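Local atomic coordinates of DspB (Aggregatibacter actinomycetemcomitans, PDB entry 1YHT), a protein that probably hydrolyses N-acetylglucosamine polymers of the biofilm matrix, as a family 20 beta-N-acetylhexosaminidase that releases cells from biofilms. Residues 162-167 with 200-205; 111-116 with 169-174. All blocks are in the same frame, centred on the assembly; numbering follows the deposited sequence.

Contact 1: residues 162-167 with 200-205; sequences SLMSEV and NKLSYF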
ATOM      1  N   SER A 162      16.158   4.984   8.622  1.00  5.97           N
ATOM      2  CA  SER A 162      17.089   3.847   8.563  1.00  6.13           C
ATOM      3  C   SER A 162      16.436   2.590   7.957  1.00  5.98           C
ATOM      4  O   SER A 162      17.075   1.929   7.163  1.00  5.77           O
ATOM      5  CB  SER A 162      17.727   3.552   9.920  1.00  6.80           C
ATOM      6  OG  SER A 162      16.827   2.844  10.748  1.00  8.04           O
ATOM      7  N   LEU A 163      15.165   2.307   8.271  1.00  5.35           N
ATOM      8  CA  LEU A 163      14.437   1.164   7.696  1.00  5.50           C
ATOM      9  C   LEU A 163      14.072   1.463   6.230  1.00  5.63           C
ATOM     10  O   LEU A 163      14.257   0.626   5.331  1.00  4.45           O
ATOM     11  CB  LEU A 163      13.168   0.853   8.509  1.00  5.79           C
ATOM     12  CG  LEU A 163      12.369  -0.402   8.155  1.00  6.20           C
ATOM     13  CD1 LEU A 163      13.271  -1.705   8.174  1.00  6.21           C
ATOM     14  CD2 LEU A 163      11.180  -0.515   9.130  1.00  6.18           C
ATOM     15  N   MET A 164      13.662   2.692   5.956  1.00  5.80           N
ATOM     16  CA  MET A 164      13.443   3.082   4.552  1.00  5.72           C
ATOM     17  C   MET A 164      14.688   2.868   3.696  1.00  6.46           C
ATOM     18  O   MET A 164      14.583   2.337   2.585  1.00  6.14           O
ATOM     19  CB  MET A 164      12.987   4.524   4.444  1.00  5.87           C
ATOM     20  CG  MET A 164      11.608   4.789   5.049  1.00  7.16           C
ATOM     21  SD  MET A 164      11.297   6.590   5.237  1.00  8.50           S
ATOM     22  CE  MET A 164      11.130   7.086   3.519  1.00 12.13           C
ATOM     23  N   SER A 165      15.861   3.246   4.212  1.00  6.37           N
ATOM     24  CA  SER A 165      17.124   3.030   3.471  1.00  6.00           C
ATOM     25  C   SER A 165      17.389   1.562   3.122  1.00  5.87           C
ATOM     26  O   SER A 165      17.858   1.229   2.024  1.00  5.20           O
ATOM     27  CB  SER A 165      18.298   3.589   4.281  1.00  6.75           C
ATOM     28  OG  SER A 165      18.188   5.003   4.382  1.00  8.75           O
ATOM     29  N   GLU A 166      17.118   0.674   4.084  1.00  6.30           N
ATOM     30  CA  GLU A 166      17.234  -0.753   3.861  1.00  5.93           C
ATOM     31  C   GLU A 166      16.260  -1.245   2.780  1.00  6.62           C
ATOM     32  O   GLU A 166      16.633  -2.014   1.877  1.00  7.11           O
ATOM     33  CB  GLU A 166      16.978  -1.478   5.171  1.00  6.66           C
ATOM     34  CG  GLU A 166      17.153  -2.989   5.016  1.00  7.21           C
ATOM     35  CD  GLU A 166      16.939  -3.742   6.307  1.00  8.38           C
ATOM     36  OE1 GLU A 166      15.781  -4.109   6.577  1.00  6.04           O
ATOM     37  OE2 GLU A 166      17.930  -3.989   7.000  1.00  6.68           O
ATOM     38  N   VAL A 167      15.010  -0.809   2.875  1.00  6.15           N
ATOM     39  CA  VAL A 167      13.966  -1.189   1.883  1.00  5.90           C
ATOM     40  C   VAL A 167      14.337  -0.683   0.482  1.00  7.16           C
ATOM     41  O   VAL A 167      14.274  -1.420  -0.517  1.00  8.06           O
ATOM     42  CB  VAL A 167      12.591  -0.734   2.334  1.00  4.98           C
ATOM     43  CG1 VAL A 167      11.583  -0.897   1.217  1.00  5.96           C
ATOM     44  CG2 VAL A 167      12.139  -1.515   3.569  1.00  3.92           C
ATOM     45  N   ASN A 200       6.412  15.382   4.869  1.00  9.84           N
ATOM     46  CA  ASN A 200       7.338  16.190   4.094  1.00 10.20           C
ATOM     47  C   ASN A 200       8.771  15.712   4.323  1.00  9.44           C
ATOM     48  O   ASN A 200       9.521  15.566   3.364  1.00  9.46           O
ATOM     49  CB  ASN A 200       7.174  17.692   4.391  1.00  9.82           C
ATOM     50  CG  ASN A 200       6.024  18.324   3.641  1.00 11.74           C
ATOM     51  OD1 ASN A 200       5.493  17.738   2.702  1.00  8.63           O
ATOM     52  ND2 ASN A 200       5.639  19.551   4.037  1.00 11.45           N
ATOM     53  N   LYS A 201       9.132  15.421   5.565  1.00  8.89           N
ATOM     54  CA  LYS A 201      10.519  15.003   5.870  1.00 10.24           C
ATOM     55  C   LYS A 201      10.890  13.703   5.158  1.00 10.54           C
ATOM     56  O   LYS A 201      12.005  13.534   4.616  1.00  9.11           O
ATOM     57  CB  LYS A 201      10.766  14.893   7.373  1.00  9.44           C
ATOM     58  CG  LYS A 201      11.077  16.233   8.022  1.00 12.03           C
ATOM     59  CD  LYS A 201      11.131  16.130   9.525  1.00 12.84           C
ATOM     60  CE  LYS A 201      11.621  17.435  10.163  1.00 17.04           C
ATOM     61  NZ  LYS A 201      11.855  17.250  11.626  1.00 18.55           N
ATOM     62  N   LEU A 202       9.903  12.815   5.132  1.00 11.06           N
ATOM     63  CA  LEU A 202      10.026  11.519   4.449  1.00 10.70           C
ATOM     64  C   LEU A 202      10.181  11.720   2.929  1.00 10.08           C
ATOM     65  O   LEU A 202      11.072  11.126   2.303  1.00 10.05           O
ATOM     66  CB  LEU A 202       8.836  10.634   4.848  1.00 10.80           C
ATOM     67  CG  LEU A 202       8.989   9.657   6.022  1.00 12.77           C
ATOM     68  CD1 LEU A 202       9.840  10.066   7.245  1.00 13.02           C
ATOM     69  CD2 LEU A 202       7.729   8.943   6.382  1.00 12.57           C
ATOM     70  N   SER A 203       9.373  12.609   2.345  1.00  9.39           N
ATOM     71  CA  SER A 203       9.422  12.858   0.911  1.00  9.30           C
ATOM     72  C   SER A 203      10.759  13.447   0.455  1.00  9.45           C
ATOM     73  O   SER A 203      11.269  13.046  -0.609  1.00  7.95           O
ATOM     74  CB  SER A 203       8.278  13.765   0.448  1.00  9.31           C
ATOM     75  OG  SER A 203       8.404  15.110   0.890  1.00 12.65           O
ATOM     76  N   TYR A 204      11.307  14.405   1.229  1.00  7.84           N
ATOM     77  CA  TYR A 204      12.591  15.018   0.850  1.00  9.01           C
ATOM     78  C   TYR A 204      13.795  14.053   1.077  1.00  7.93           C
ATOM     79  O   TYR A 204      14.785  14.099   0.373  1.00  8.45           O
ATOM     80  CB  TYR A 204      12.780  16.359   1.562  1.00 10.39           C
ATOM     81  CG  TYR A 204      11.791  17.402   1.043  1.00 12.26           C
ATOM     82  CD1 TYR A 204      11.780  17.757  -0.299  1.00 15.63           C
ATOM     83  CD2 TYR A 204      10.877  18.011   1.890  1.00 13.63           C
ATOM     84  CE1 TYR A 204      10.887  18.693  -0.784  1.00 17.81           C
ATOM     85  CE2 TYR A 204       9.957  18.950   1.417  1.00 15.85           C
ATOM     86  CZ  TYR A 204       9.981  19.290   0.086  1.00 17.27           C
ATOM     87  OH  TYR A 204       9.097  20.225  -0.390  1.00 18.72           O
ATOM     88  N   PHE A 205      13.669  13.161   2.054  1.00  8.05           N
ATOM     89  CA  PHE A 205      14.657  12.110   2.263  1.00  7.64           C
ATOM     90  C   PHE A 205      14.632  11.181   1.035  1.00  7.43           C
ATOM     91  O   PHE A 205      15.675  10.817   0.489  1.00  7.86           O
ATOM     92  CB  PHE A 205      14.312  11.360   3.547  1.00  7.97           C
ATOM     93  CG  PHE A 205      15.084  10.118   3.755  1.00  7.84           C
ATOM     94  CD1 PHE A 205      16.323  10.154   4.381  1.00 10.01           C
ATOM     95  CD2 PHE A 205      14.575   8.894   3.348  1.00 10.60           C
ATOM     96  CE1 PHE A 205      17.065   8.956   4.597  1.00 11.38           C
ATOM     97  CE2 PHE A 205      15.283   7.719   3.599  1.00 10.12           C
ATOM     98  CZ  PHE A 205      16.525   7.756   4.207  1.00 11.25           C
TER
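Met164 and Leu202 have the nearest CA atoms of two helices that run in broadly the same direction, the axes of these short segments passing 11.8 Å apart at 37°. At that spacing the backbones stay apart and side chains bridge between them. Met164 does most of the reaching. Its CG lies beside the backbone N, anti to the carbonyl carbon; the extended chi2 (167°) carries SD across to the other helix, and the bend at chi3 (70°) turns CE toward Phe205. SD meets Leu202 CG at 3.9 Å, the methionine lying roughly perpendicular to the leucine. The terminal CE lies 3.9 Å from Phe205 CD2, where the methionine and the phenylalanine reach past one another from opposite helices. The sulfur itself is 5.2 Å from the ring centroid and well off the normal, an oblique Met-aromatic contact. Phe205 CZ comes within 3.2 Å of Ser165 OG, with the hydroxyl oxygen at the ring edge and in its plane. That hydroxyl is hydrogen-bonded to Gln161 O one turn back on its own helix. The helices are neighbours in the outer layer of the TIM barrel, and Met164 also rests on Leu115 and Phe178 of the strands beneath. With no hydrogen bond crossing between the segments, the join rests mainly on dispersion; the Ser165 oxygen at the ring edge probably gains a little from the slightly positive C-H rim.

Contact 2: residues 111-116 with 169-174; sequences LIPELD and DIFGDT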
ATOM      1  N   LEU A 111       8.335  -2.003  -9.220  1.00  7.08           N
ATOM      2  CA  LEU A 111       7.984  -2.448  -7.857  1.00  6.14           C
ATOM      3  C   LEU A 111       7.939  -1.215  -6.961  1.00  6.15           C
ATOM      4  O   LEU A 111       8.908  -0.466  -6.886  1.00  6.74           O
ATOM      5  CB  LEU A 111       9.020  -3.424  -7.360  1.00  6.92           C
ATOM      6  CG  LEU A 111       9.183  -4.704  -8.230  1.00 10.29           C
ATOM      7  CD1 LEU A 111      10.199  -5.716  -7.622  1.00  9.04           C
ATOM      8  CD2 LEU A 111       7.845  -5.391  -8.396  1.00  9.32           C
ATOM      9  N   ILE A 112       6.814  -0.993  -6.298  1.00  5.25           N
ATOM     10  CA  ILE A 112       6.685   0.116  -5.397  1.00  4.66           C
ATOM     11  C   ILE A 112       6.538  -0.464  -3.984  1.00  5.49           C
ATOM     12  O   ILE A 112       5.465  -0.920  -3.607  1.00  4.88           O
ATOM     13  CB  ILE A 112       5.518   1.049  -5.762  1.00  4.46           C
ATOM     14  CG1 ILE A 112       5.641   1.486  -7.228  1.00  4.92           C
ATOM     15  CG2 ILE A 112       5.395   2.210  -4.741  1.00  4.89           C
ATOM     16  CD1 ILE A 112       4.466   2.306  -7.804  1.00  5.00           C
ATOM     17  N   PRO A 113       7.616  -0.416  -3.187  1.00  6.42           N
ATOM     18  CA  PRO A 113       7.446  -0.876  -1.796  1.00  6.56           C
ATOM     19  C   PRO A 113       6.618   0.111  -0.984  1.00  6.75           C
ATOM     20  O   PRO A 113       6.729   1.314  -1.210  1.00  7.49           O
ATOM     21  CB  PRO A 113       8.891  -0.979  -1.270  1.00  6.36           C
ATOM     22  CG  PRO A 113       9.616   0.192  -1.978  1.00  7.84           C
ATOM     23  CD  PRO A 113       9.001   0.059  -3.441  1.00  7.73           C
ATOM     24  N   GLU A 114       5.825  -0.404  -0.029  1.00  7.11           N
ATOM     25  CA  GLU A 114       5.085   0.400   0.930  1.00  7.37           C
ATOM     26  C   GLU A 114       5.502   0.035   2.324  1.00  7.63           C
ATOM     27  O   GLU A 114       5.217  -1.079   2.805  1.00  7.12           O
ATOM     28  CB  GLU A 114       3.538   0.266   0.822  1.00  7.47           C
ATOM     29  CG  GLU A 114       2.810   1.237   1.761  1.00  8.72           C
ATOM     30  CD  GLU A 114       1.298   1.114   1.833  1.00 10.59           C
ATOM     31  OE1 GLU A 114       0.670   0.445   0.981  1.00  9.41           O
ATOM     32  OE2 GLU A 114       0.739   1.683   2.814  1.00  8.51           O
ATOM     33  N   LEU A 115       6.132   1.000   2.996  1.00  7.71           N
ATOM     34  CA  LEU A 115       6.453   0.880   4.404  1.00  7.39           C
ATOM     35  C   LEU A 115       5.477   1.798   5.125  1.00  7.23           C
ATOM     36  O   LEU A 115       5.685   2.985   5.188  1.00  6.56           O
ATOM     37  CB  LEU A 115       7.923   1.282   4.638  1.00  7.60           C
ATOM     38  CG  LEU A 115       8.522   0.955   6.003  1.00 10.62           C
ATOM     39  CD1 LEU A 115       8.670  -0.544   6.173  1.00  9.21           C
ATOM     40  CD2 LEU A 115       9.856   1.681   6.190  1.00 11.09           C
ATOM     41  N   ASP A 116       4.381   1.224   5.618  1.00  7.09           N
ATOM     42  CA  ASP A 116       3.280   2.014   6.118  1.00  7.66           C
ATOM     43  C   ASP A 116       3.627   2.567   7.523  1.00  7.27           C
ATOM     44  O   ASP A 116       4.309   1.918   8.331  1.00  9.00           O
ATOM     45  CB  ASP A 116       1.971   1.198   6.130  1.00  6.36           C
ATOM     46  CG  ASP A 116       0.726   2.064   6.161  1.00 10.15           C
ATOM     47  OD1 ASP A 116       0.836   3.291   6.446  1.00  9.74           O
ATOM     48  OD2 ASP A 116      -0.380   1.485   5.935  1.00  5.24           O
ATOM     49  N   ASP A 169      17.438  -0.116  -0.560  1.00  6.15           N
ATOM     50  CA  ASP A 169      18.542  -0.985  -0.984  1.00  6.13           C
ATOM     51  C   ASP A 169      18.083  -2.359  -1.510  1.00  6.59           C
ATOM     52  O   ASP A 169      18.605  -2.870  -2.509  1.00  6.28           O
ATOM     53  CB  ASP A 169      19.513  -1.234   0.157  1.00  5.87           C
ATOM     54  CG  ASP A 169      20.372  -0.018   0.479  1.00 10.24           C
ATOM     55  OD1 ASP A 169      20.400   0.934  -0.311  1.00 13.82           O
ATOM     56  OD2 ASP A 169      21.033  -0.046   1.510  1.00 13.81           O
ATOM     57  N   ILE A 170      17.105  -2.941  -0.844  1.00  7.35           N
ATOM     58  CA  ILE A 170      16.514  -4.223  -1.256  1.00  7.92           C
ATOM     59  C   ILE A 170      15.860  -4.168  -2.656  1.00  7.34           C
ATOM     60  O   ILE A 170      16.137  -5.007  -3.490  1.00  6.38           O
ATOM     61  CB  ILE A 170      15.486  -4.703  -0.224  1.00  7.34           C
ATOM     62  CG1 ILE A 170      16.159  -5.110   1.094  1.00 11.47           C
ATOM     63  CG2 ILE A 170      14.684  -5.913  -0.721  1.00 10.44           C
ATOM     64  CD1 ILE A 170      15.115  -5.288   2.282  1.00  9.92           C
ATOM     65  N   PHE A 171      15.015  -3.170  -2.908  1.00  8.23           N
ATOM     66  CA  PHE A 171      14.313  -3.058  -4.197  1.00  8.22           C
ATOM     67  C   PHE A 171      15.211  -2.474  -5.294  1.00  8.58           C
ATOM     68  O   PHE A 171      15.019  -2.754  -6.486  1.00  7.54           O
ATOM     69  CB  PHE A 171      12.990  -2.289  -4.035  1.00  9.11           C
ATOM     70  CG  PHE A 171      11.959  -3.087  -3.293  1.00  9.12           C
ATOM     71  CD1 PHE A 171      11.032  -3.873  -3.995  1.00 14.22           C
ATOM     72  CD2 PHE A 171      11.995  -3.179  -1.918  1.00  8.30           C
ATOM     73  CE1 PHE A 171      10.120  -4.680  -3.322  1.00 12.29           C
ATOM     74  CE2 PHE A 171      11.089  -4.009  -1.219  1.00  5.86           C
ATOM     75  CZ  PHE A 171      10.160  -4.736  -1.897  1.00 10.74           C
ATOM     76  N   GLY A 172      16.191  -1.675  -4.887  1.00  9.10           N
ATOM     77  CA  GLY A 172      17.142  -1.061  -5.821  1.00  9.85           C
ATOM     78  C   GLY A 172      16.473  -0.431  -7.056  1.00  9.42           C
ATOM     79  O   GLY A 172      15.426   0.189  -6.935  1.00  9.18           O
ATOM     80  N   ASP A 173      17.056  -0.627  -8.247  1.00  9.91           N
ATOM     81  CA  ASP A 173      16.563   0.087  -9.455  1.00 10.75           C
ATOM     82  C   ASP A 173      15.244  -0.427 -10.059  1.00 11.01           C
ATOM     83  O   ASP A 173      14.820   0.053 -11.108  1.00 10.96           O
ATOM     84  CB  ASP A 173      17.674   0.193 -10.549  1.00 11.75           C
ATOM     85  CG  ASP A 173      18.011  -1.128 -11.201  1.00 11.81           C
ATOM     86  OD1 ASP A 173      17.383  -2.178 -10.938  1.00 12.87           O
ATOM     87  OD2 ASP A 173      18.935  -1.115 -12.025  1.00 17.59           O
ATOM     88  N   THR A 174      14.593  -1.387  -9.400  1.00 10.34           N
ATOM     89  CA  THR A 174      13.258  -1.829  -9.832  1.00 11.00           C
ATOM     90  C   THR A 174      12.184  -0.830  -9.430  1.00  9.87           C
ATOM     91  O   THR A 174      11.034  -0.957  -9.859  1.00 10.54           O
ATOM     92  CB  THR A 174      12.884  -3.193  -9.238  1.00 11.10           C
ATOM     93  OG1 THR A 174      12.745  -3.093  -7.801  1.00  8.66           O
ATOM     94  CG2 THR A 174      13.943  -4.241  -9.614  1.00 11.67           C
TER
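Leu111 and Thr174 are joined by the one hydrogen bond across this contact: the N-H of Leu111 donates to Thr174 O at 3.0 Å, nearly straight at 164°. A second set of bonds shapes the acceptor's own turn. Phe171 O receives Thr174 OG1 at 2.6 Å and Thr174 N as well, both from the same face of its plane. The Thr174 hydroxyl, placed between the backbone N and the carbonyl carbon (chi1 66°), is thereby turned back toward the helix end, where Gly172 leaves helical geometry with positive phi. This is the bottom of a beta-alpha-beta unit of the TIM barrel: helix 154-171 ends here, and the chain turns toward strand 177-181, which pairs in parallel with strand 110-117. On that strand Leu111 and Pro113 point outward to the helix layer, while Glu114 bonds to His51, His53 and Trp216. The apolar contacts gather round Phe171. Pro113 CB stands over one face of the ring, 3.9 Å from the centroid and offset toward the rim, in a CH-pi contact. Leu111 CB approaches the ring obliquely, 3.9 Å from Phe171 CD1. Apart from the ring, the leucine methyl CD1 of Leu111 makes a van der Waals contact with the hydroxyl oxygen OG1 of Thr174 at 3.7 Å, and Ala104 of helix 94-106 packs against the Leu111 side chain too.

Of the elements involved, strand 110-117 comes first from the N terminus; after helices 122-132 and 134-140 the chain enters helix 154-171, and contact 2 closes its loop when 169-174 returns to the start of that strand. Before that happens, 162-167 on the same helix has opened the loop of contact 1, which closes only after strand 177-181, at helix 192-208. The two loops therefore cross. Helix 154-171 is common to both: contact 2 ties its C-terminal end down to the barrel wall, and contact 1 ties its middle to the next helix round. They also touch directly, through Val167 CG1 on Pro113 CB at 3.7 Å and Leu163 CG on Leu115 CD2 at 3.8 Å.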